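Local coordinates for histidine phosphotransfer protein (Medicago truncatula, PDB 4G78) that probably relays phosphoryl groups, by way of an active histidine, from cytokinin sensor histidine kinases to response regulators in plant two-component signalling, at residues S29-L34 with D41-V46; Q21-D26 with K128-Y133. One frame throughout, in Å; residues are numbered along the deposited sequence.

Interaction 1: residues S29-L34 with D41-V46; sequences SQLQKL and DFVIEV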
ATOM      1  N   SER A  29       8.787  -7.958  -1.745  1.00  9.00           N
ATOM      2  CA  SER A  29      10.126  -8.507  -1.865  1.00  9.69           C
ATOM      3  C   SER A  29      10.512  -8.734  -3.330  1.00 10.07           C
ATOM      4  O   SER A  29      11.679  -8.520  -3.696  1.00 11.63           O
ATOM      5  CB  SER A  29      10.195  -9.852  -1.103  1.00 10.30           C
ATOM      6  OG  SER A  29       9.812  -9.727   0.228  1.00 11.20           O
ATOM      7  N   GLN A  30       9.587  -9.200  -4.121  1.00 10.13           N
ATOM      8  CA  GLN A  30       9.859  -9.404  -5.579  1.00 11.50           C
ATOM      9  C   GLN A  30      10.227  -8.095  -6.210  1.00 11.64           C
ATOM     10  O   GLN A  30      11.104  -8.048  -7.080  1.00 14.88           O
ATOM     11  CB  GLN A  30       8.678 -10.026  -6.263  1.00 13.11           C
ATOM     12  CG  GLN A  30       8.351 -11.419  -5.818  1.00 15.63           C
ATOM     13  CD  GLN A  30       9.412 -12.399  -6.017  1.00 19.23           C
ATOM     14  OE1 GLN A  30      10.142 -12.321  -7.039  1.00 24.16           O
ATOM     15  NE2 GLN A  30       9.652 -13.297  -5.117  1.00 23.06           N
ATOM     16  N   LEU A  31       9.534  -7.020  -5.899  1.00 10.71           N
ATOM     17  CA  LEU A  31       9.892  -5.685  -6.451  1.00 11.14           C
ATOM     18  C   LEU A  31      11.258  -5.298  -6.045  1.00 12.45           C
ATOM     19  O   LEU A  31      11.952  -4.586  -6.799  1.00 14.95           O
ATOM     20  CB  LEU A  31       8.874  -4.674  -6.049  1.00 11.47           C
ATOM     21  CG  LEU A  31       7.460  -4.813  -6.529  1.00 12.74           C
ATOM     22  CD1 LEU A  31       6.584  -3.699  -5.917  1.00 16.57           C
ATOM     23  CD2 LEU A  31       7.381  -4.862  -8.089  1.00 14.76           C
ATOM     24  N   GLN A  32      11.654  -5.600  -4.806  1.00 13.03           N
ATOM     25  CA  GLN A  32      12.918  -5.162  -4.255  1.00 16.92           C
ATOM     26  C   GLN A  32      14.102  -6.013  -4.668  1.00 20.49           C
ATOM     27  O   GLN A  32      15.251  -5.580  -4.461  1.00 29.61           O
ATOM     28  CB  GLN A  32      12.925  -5.238  -2.718  1.00 17.71           C
ATOM     29  CG  GLN A  32      12.013  -4.281  -2.142  1.00 19.97           C
ATOM     30  CD  GLN A  32      12.357  -4.330  -0.654  1.00 23.85           C
ATOM     31  OE1 GLN A  32      12.840  -3.296  -0.182  1.00 29.33           O
ATOM     32  NE2 GLN A  32      12.197  -5.485  -0.114  1.00 34.26           N
ATOM     33  N   LYS A  33      13.844  -7.156  -5.260  1.00 22.46           N
ATOM     34  CA  LYS A  33      14.965  -8.107  -5.468  1.00 33.83           C
ATOM     35  C   LYS A  33      16.009  -7.495  -6.329  1.00 28.32           C
ATOM     36  O   LYS A  33      15.677  -6.710  -7.286  1.00 22.82           O
ATOM     37  CB  LYS A  33      14.395  -9.410  -5.977  1.00 41.63           C
ATOM     38  CG  LYS A  33      13.763  -9.342  -7.371  1.00 49.21           C
ATOM     39  CD  LYS A  33      13.218 -10.734  -7.767  1.00 66.25           C
ATOM     40  CE  LYS A  33      11.825 -10.570  -8.396  1.00 71.08           C
ATOM     41  NZ  LYS A  33      11.704 -11.269  -9.701  0.50 83.94           N
ATOM     42  N   LEU A  34      17.262  -7.760  -6.107  1.00 26.21           N
ATOM     43  CA  LEU A  34      18.323  -7.413  -7.014  1.00 26.33           C
ATOM     44  C   LEU A  34      17.973  -7.945  -8.469  1.00 30.21           C
ATOM     45  O   LEU A  34      17.599  -9.111  -8.545  1.00 55.98           O
ATOM     46  CB  LEU A  34      19.664  -7.816  -6.628  1.00 34.99           C
ATOM     47  CG  LEU A  34      20.525  -7.001  -5.693  1.00 41.32           C
ATOM     48  CD1 LEU A  34      21.663  -7.862  -5.174  1.00 49.14           C
ATOM     49  CD2 LEU A  34      21.035  -5.701  -6.290  1.00 60.00           C
ATOM     50  N   ASP A  41      15.310   2.362  -6.965  0.60 16.52           N
ATOM     51  CA  ASP A  41      14.309   3.330  -7.377  0.60 14.84           C
ATOM     52  C   ASP A  41      13.241   2.635  -8.194  0.60 15.30           C
ATOM     53  O   ASP A  41      12.255   3.217  -8.159  0.60 17.08           O
ATOM     54  CB  ASP A  41      14.976   4.485  -8.059  0.60 15.06           C
ATOM     55  CG  ASP A  41      15.921   5.309  -7.302  0.60 19.50           C
ATOM     56  OD1 ASP A  41      15.848   5.477  -6.080  0.60 28.79           O
ATOM     57  OD2 ASP A  41      16.799   5.984  -7.940  0.60 21.87           O
ATOM     58  N   PHE A  42      13.500   1.346  -8.607  1.00 17.99           N
ATOM     59  CA  PHE A  42      12.397   0.766  -9.322  1.00 14.88           C
ATOM     60  C   PHE A  42      11.190   0.649  -8.412  1.00 11.90           C
ATOM     61  O   PHE A  42      10.067   0.963  -8.767  1.00 11.49           O
ATOM     62  CB  PHE A  42      12.854  -0.632  -9.899  1.00 13.52           C
ATOM     63  CG  PHE A  42      11.716  -1.495 -10.316  1.00 10.82           C
ATOM     64  CD1 PHE A  42      10.908  -1.196 -11.405  1.00 10.47           C
ATOM     65  CD2 PHE A  42      11.440  -2.629  -9.598  1.00 12.14           C
ATOM     66  CE1 PHE A  42       9.910  -2.103 -11.773  1.00 11.10           C
ATOM     67  CE2 PHE A  42      10.442  -3.492  -9.978  1.00 13.21           C
ATOM     68  CZ  PHE A  42       9.687  -3.233 -11.065  1.00 11.37           C
ATOM     69  N   VAL A  43      11.418   0.151  -7.185  1.00 11.97           N
ATOM     70  CA  VAL A  43      10.281  -0.013  -6.253  0.51 11.56           C
ATOM     71  C   VAL A  43       9.660   1.314  -5.916  1.00 10.40           C
ATOM     72  O   VAL A  43       8.443   1.401  -5.777  1.00 10.74           O
ATOM     73  CB  VAL A  43      10.684  -0.903  -5.031  0.51 12.43           C
ATOM     74  CG1 VAL A  43      11.737  -0.302  -4.110  0.51 14.47           C
ATOM     75  CG2 VAL A  43       9.458  -1.343  -4.208  0.51 12.13           C
ATOM     76  N   ILE A  44      10.465   2.382  -5.780  1.00 11.36           N
ATOM     77  CA  ILE A  44       9.931   3.711  -5.515  1.00 11.72           C
ATOM     78  C   ILE A  44       9.051   4.158  -6.673  1.00 11.26           C
ATOM     79  O   ILE A  44       7.982   4.724  -6.456  1.00 12.40           O
ATOM     80  CB  ILE A  44      11.021   4.753  -5.156  1.00 14.53           C
ATOM     81  CG1 ILE A  44      11.804   4.288  -3.918  1.00 17.56           C
ATOM     82  CG2 ILE A  44      10.445   6.136  -5.011  1.00 18.51           C
ATOM     83  CD1 ILE A  44      12.988   5.136  -3.533  1.00 19.06           C
ATOM     84  N   GLU A  45       9.517   3.936  -7.911  1.00 11.22           N
ATOM     85  CA  GLU A  45       8.748   4.316  -9.101  1.00 11.68           C
ATOM     86  C   GLU A  45       7.374   3.597  -9.093  1.00 10.90           C
ATOM     87  O   GLU A  45       6.340   4.200  -9.372  1.00 12.51           O
ATOM     88  CB  GLU A  45       9.469   4.122 -10.390  1.00 13.74           C
ATOM     89  CG  GLU A  45      10.730   4.965 -10.511  1.00 18.21           C
ATOM     90  CD  GLU A  45      10.638   6.487 -10.333  1.00 20.52           C
ATOM     91  OE1 GLU A  45      10.202   7.082 -11.345  1.00 32.49           O
ATOM     92  OE2 GLU A  45      10.991   6.977  -9.260  1.00 37.23           O
ATOM     93  N   VAL A  46       7.426   2.292  -8.862  1.00  9.36           N
ATOM     94  CA  VAL A  46       6.196   1.484  -8.813  1.00  8.70           C
ATOM     95  C   VAL A  46       5.272   2.016  -7.706  1.00  9.08           C
ATOM     96  O   VAL A  46       4.061   2.180  -7.945  1.00  9.36           O
ATOM     97  CB  VAL A  46       6.516   0.025  -8.592  1.00  8.39           C
ATOM     98  CG1 VAL A  46       5.287  -0.779  -8.233  1.00  9.02           C
ATOM     99  CG2 VAL A  46       7.186  -0.594  -9.824  1.00 10.22           C
TER
HETATM  100  O   HOH W   1      13.650  -2.065  -6.625  0.58 14.08           O
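Leu31 is the residue that meets the second segment most fully: its CB, CD1 and CD2 touch Val43, Val46 and Phe42 in turn. The contact is helix-to-helix packing in the all-helical HPt fold, joining the last turn of the short helix 26-32 to the first turns of the long helix 41-66. Leu31 CD2 lies 3.8 Å from Phe42 CE2, raised from the ring plane beyond its rim, on the side where Val46 CG2 sits; the two side chains cross at about a right angle. On the other branch, Leu31 CD1 lies 3.9 Å from Val46 CG1, while Leu31 CB rests 3.9 Å from Val43 CG2 in the conformer described. With its CG anti to the carbonyl carbon (chi1 -64°), Leu31 spreads both methyls over helix 41-66. An alanine here would keep the CB touch on Val43 but lose both methyls, and would probably open a gap between the two helices, leaving Phe42 CE2 and Val46 CG1 without their leucine neighbour. Gln32 adds a marginal touch, through its CG, on the same Val43 methyl.

At the Phe42 ring edge, in plane, Leu31 O is 3.5 Å from Phe42 CD2. No direct hydrogen bond joins the two segments. Instead one water bridges their backbones, donating to Leu31 O at 3.0 Å and accepting from Val43 N at 3.2 Å. Within its own helix, Phe42 has CG anti to the backbone N (chi1 164°), and Val46 CG2, one turn later, sits 3.6 Å above one face of the Phe42 ring, offset toward the rim. Farther out, Ile44 packs on Phe135 of helix 110-145, and in the conformer described Asp41 OD2 forms a salt bridge with Lys142 NZ, Asp41 OD1 a hydrogen bond with Gln139 NE2.

Interaction 2: residues Q21-D26 with K128-Y133; sequences QGYLDD and KNNLKY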
ATOM      1  N   GLN A  21       4.532  -7.266  10.927  1.00  7.96           N
ATOM      2  CA  GLN A  21       3.215  -6.727  11.240  1.00  8.16           C
ATOM      3  C   GLN A  21       2.227  -6.844  10.082  1.00  8.31           C
ATOM      4  O   GLN A  21       1.076  -6.452  10.204  1.00  9.38           O
ATOM      5  CB  GLN A  21       3.341  -5.326  11.788  1.00  8.79           C
ATOM      6  CG  GLN A  21       3.892  -5.299  13.209  1.00  9.38           C
ATOM      7  CD  GLN A  21       2.873  -5.841  14.195  1.00  9.95           C
ATOM      8  OE1 GLN A  21       1.836  -5.164  14.395  1.00 12.94           O
ATOM      9  NE2 GLN A  21       3.089  -6.986  14.769  1.00  9.80           N
ATOM     10  N   GLY A  22       2.669  -7.374   8.943  1.00  8.37           N
ATOM     11  CA  GLY A  22       1.751  -7.699   7.857  1.00  8.80           C
ATOM     12  C   GLY A  22       1.489  -6.591   6.866  1.00  8.05           C
ATOM     13  O   GLY A  22       0.601  -6.756   6.023  1.00  8.64           O
ATOM     14  N   TYR A  23       2.211  -5.481   6.939  1.00  7.91           N
ATOM     15  CA  TYR A  23       2.034  -4.410   5.973  1.00  7.92           C
ATOM     16  C   TYR A  23       2.443  -4.828   4.568  1.00  7.60           C
ATOM     17  O   TYR A  23       1.884  -4.342   3.583  1.00  8.44           O
ATOM     18  CB  TYR A  23       2.801  -3.167   6.378  1.00  8.32           C
ATOM     19  CG  TYR A  23       2.266  -2.480   7.584  1.00  8.47           C
ATOM     20  CD1 TYR A  23       1.031  -1.804   7.504  1.00 10.35           C
ATOM     21  CD2 TYR A  23       2.872  -2.534   8.823  1.00  9.73           C
ATOM     22  CE1 TYR A  23       0.471  -1.220   8.612  1.00 11.94           C
ATOM     23  CE2 TYR A  23       2.330  -1.907   9.887  1.00 12.19           C
ATOM     24  CZ  TYR A  23       1.088  -1.244   9.765  1.00 13.59           C
ATOM     25  OH  TYR A  23       0.537  -0.596  10.838  1.00 19.55           O
ATOM     26  N   LEU A  24       3.502  -5.650   4.485  1.00  7.52           N
ATOM     27  CA  LEU A  24       4.110  -6.068   3.232  1.00  7.74           C
ATOM     28  C   LEU A  24       4.123  -7.577   3.172  1.00  7.32           C
ATOM     29  O   LEU A  24       4.250  -8.244   4.197  1.00  8.35           O
ATOM     30  CB  LEU A  24       5.572  -5.582   3.171  1.00  8.10           C
ATOM     31  CG  LEU A  24       5.733  -4.072   3.256  1.00  8.71           C
ATOM     32  CD1 LEU A  24       7.222  -3.724   3.365  1.00 10.16           C
ATOM     33  CD2 LEU A  24       5.053  -3.372   2.110  1.00 10.04           C
ATOM     34  N   ASP A  25       4.052  -8.099   1.947  1.00  7.88           N
ATOM     35  CA  ASP A  25       4.231  -9.504   1.678  1.00  7.84           C
ATOM     36  C   ASP A  25       5.233  -9.705   0.543  1.00  7.63           C
ATOM     37  O   ASP A  25       5.839  -8.764   0.044  1.00  8.17           O
ATOM     38  CB  ASP A  25       2.876 -10.202   1.400  1.00  8.95           C
ATOM     39  CG  ASP A  25       2.182  -9.777   0.116  1.00  9.72           C
ATOM     40  OD1 ASP A  25       2.850  -9.612  -0.925  1.00  9.86           O
ATOM     41  OD2 ASP A  25       0.973  -9.571   0.148  1.00 14.35           O
ATOM     42  N   ASP A  26       5.426 -10.962   0.177  1.00  7.99           N
ATOM     43  CA  ASP A  26       6.496 -11.301  -0.739  1.00  8.34           C
ATOM     44  C   ASP A  26       6.412 -10.597  -2.101  1.00  8.22           C
ATOM     45  O   ASP A  26       7.432 -10.491  -2.764  1.00  9.30           O
ATOM     46  CB  ASP A  26       6.530 -12.822  -0.993  1.00  9.67           C
ATOM     47  CG  ASP A  26       7.807 -13.228  -1.706  1.00 10.04           C
ATOM     48  OD1 ASP A  26       8.894 -13.077  -1.089  1.00 11.16           O
ATOM     49  OD2 ASP A  26       7.731 -13.711  -2.837  1.00 11.44           O
ATOM     50  N   LYS A 128       1.452   3.845   3.433  1.00  9.61           N
ATOM     51  CA  LYS A 128       2.163   4.905   2.706  1.00 10.28           C
ATOM     52  C   LYS A 128       3.177   5.567   3.621  1.00 10.25           C
ATOM     53  O   LYS A 128       4.327   5.812   3.230  1.00 10.92           O
ATOM     54  CB  LYS A 128       1.167   5.911   2.149  1.00 10.99           C
ATOM     55  CG  LYS A 128       1.846   7.017   1.383  1.00 12.29           C
ATOM     56  CD  LYS A 128       0.921   7.945   0.689  1.00 14.33           C
ATOM     57  CE  LYS A 128       1.583   8.942  -0.202  1.00 22.13           C
ATOM     58  NZ  LYS A 128       0.681  10.015  -0.641  1.00 30.47           N
ATOM     59  N   ASN A 129       2.777   5.903   4.857  1.00 10.39           N
ATOM     60  CA  ASN A 129       3.726   6.582   5.772  1.00 11.72           C
ATOM     61  C   ASN A 129       4.920   5.664   6.099  1.00 10.66           C
ATOM     62  O   ASN A 129       6.075   6.156   6.134  1.00 11.69           O
ATOM     63  CB  ASN A 129       3.033   7.016   6.989  1.00 13.31           C
ATOM     64  CG  ASN A 129       2.125   8.225   6.667  1.00 17.75           C
ATOM     65  OD1 ASN A 129       2.282   8.952   5.686  1.00 32.06           O
ATOM     66  ND2 ASN A 129       1.202   8.383   7.533  1.00 23.65           N
ATOM     67  N   ASN A 130       4.673   4.409   6.305  1.00  9.92           N
ATOM     68  CA  ASN A 130       5.776   3.467   6.620  1.00  9.33           C
ATOM     69  C   ASN A 130       6.679   3.284   5.388  1.00  8.72           C
ATOM     70  O   ASN A 130       7.917   3.224   5.556  1.00  9.03           O
ATOM     71  CB  ASN A 130       5.243   2.178   7.152  1.00  9.79           C
ATOM     72  CG  ASN A 130       4.904   2.217   8.630  1.00 11.92           C
ATOM     73  OD1 ASN A 130       5.777   2.433   9.450  1.00 12.98           O
ATOM     74  ND2 ASN A 130       3.683   2.078   9.004  1.00 25.20           N
ATOM     75  N   LEU A 131       6.140   3.176   4.189  1.00  8.81           N
ATOM     76  CA  LEU A 131       6.959   3.082   3.007  1.00  9.26           C
ATOM     77  C   LEU A 131       7.743   4.332   2.751  1.00  9.37           C
ATOM     78  O   LEU A 131       8.916   4.283   2.362  1.00  9.85           O
ATOM     79  CB  LEU A 131       6.128   2.762   1.747  1.00  9.81           C
ATOM     80  CG  LEU A 131       5.662   1.319   1.669  1.00 10.77           C
ATOM     81  CD1 LEU A 131       4.708   1.185   0.478  1.00 16.02           C
ATOM     82  CD2 LEU A 131       6.842   0.353   1.619  1.00 15.16           C
ATOM     83  N   LYS A 132       7.154   5.515   2.954  1.00 10.30           N
ATOM     84  CA  LYS A 132       7.884   6.759   2.774  0.53 11.76           C
ATOM     85  C   LYS A 132       9.097   6.785   3.681  1.00 10.11           C
ATOM     86  O   LYS A 132      10.156   7.308   3.308  1.00 10.39           O
ATOM     87  CB  LYS A 132       6.960   7.968   2.997  0.53 13.78           C
ATOM     88  CG  LYS A 132       6.100   8.298   1.775  0.53 18.25           C
ATOM     89  CD  LYS A 132       5.380   9.653   1.897  0.53 27.16           C
ATOM     90  CE  LYS A 132       5.780  10.541   0.723  0.53 34.35           C
ATOM     91  NZ  LYS A 132       4.558  11.111   0.025  0.53 36.86           N
ATOM     92  N   TYR A 133       8.978   6.276   4.891  1.00  9.94           N
ATOM     93  CA  TYR A 133      10.145   6.199   5.804  1.00  9.34           C
ATOM     94  C   TYR A 133      11.197   5.260   5.288  1.00  8.90           C
ATOM     95  O   TYR A 133      12.398   5.584   5.285  1.00  9.34           O
ATOM     96  CB  TYR A 133       9.637   5.838   7.189  1.00 10.16           C
ATOM     97  CG  TYR A 133      10.733   5.834   8.235  1.00  9.39           C
ATOM     98  CD1 TYR A 133      11.537   6.971   8.442  1.00 10.25           C
ATOM     99  CD2 TYR A 133      10.972   4.758   9.050  1.00 11.24           C
ATOM    100  CE1 TYR A 133      12.532   6.956   9.402  1.00 10.59           C
ATOM    101  CE2 TYR A 133      11.952   4.797  10.024  1.00 11.54           C
ATOM    102  CZ  TYR A 133      12.743   5.916  10.183  1.00 10.05           C
ATOM    103  OH  TYR A 133      13.703   5.893  11.162  1.00 11.77           O
TER
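Leu24 reaches from the loop toward helix 110-145, where Leu131 meets it. From CB, which points toward that helix, the chain runs to CG, anti to the carbonyl carbon (chi1 -60°), and there it forks. The CD2 branch carries the contact, Leu24 CD2 lying 4.2 Å from Leu131 CD2, methyl against methyl at an oblique crossing. Leu24 also packs on Met18 and Phe19 of helix 6-20 and on Leu127, while Leu131 also packs on Met18 and on Met47 and Phe51 of helix 41-66. This is the interior of the HPt helical bundle, reached here by the connection between helix 6-20 and helix 26-32. Gly22, with positive phi, closes the first of these helices in a Schellman motif, and Asp25 N-caps the second through OD1 to Gln27 N. Beside the leucine pair, Tyr23 turns one ring face to Asn130, whose ND2 stands 4.2 Å above the ring plane, offset toward the rim. That amide nitrogen is hydrogen-bonded to Leu126 O, one turn back on its own helix, and Tyr23 itself has a cation-pi partner in Arg93.

How the interactions relate
From the N terminus the chain runs through helix 6-20 into the loop of interaction 2, segment 21-26, and then directly into helix 26-32, whose last turn belongs to interaction 1. A short non-helical connection leads to helix 41-66, and its first turns close interaction 1 as a small local loop. Interaction 2 closes a far larger one: 101 residues, mostly helical, pass before segment 128-133 on helix 110-145. The smaller loop therefore lies wholly within the larger. The two centres are about 13 Å apart. Together they attach both ends of helix 26-32 to the bundle, one against helix 41-66 and the other, through its preceding loop, against helix 110-145.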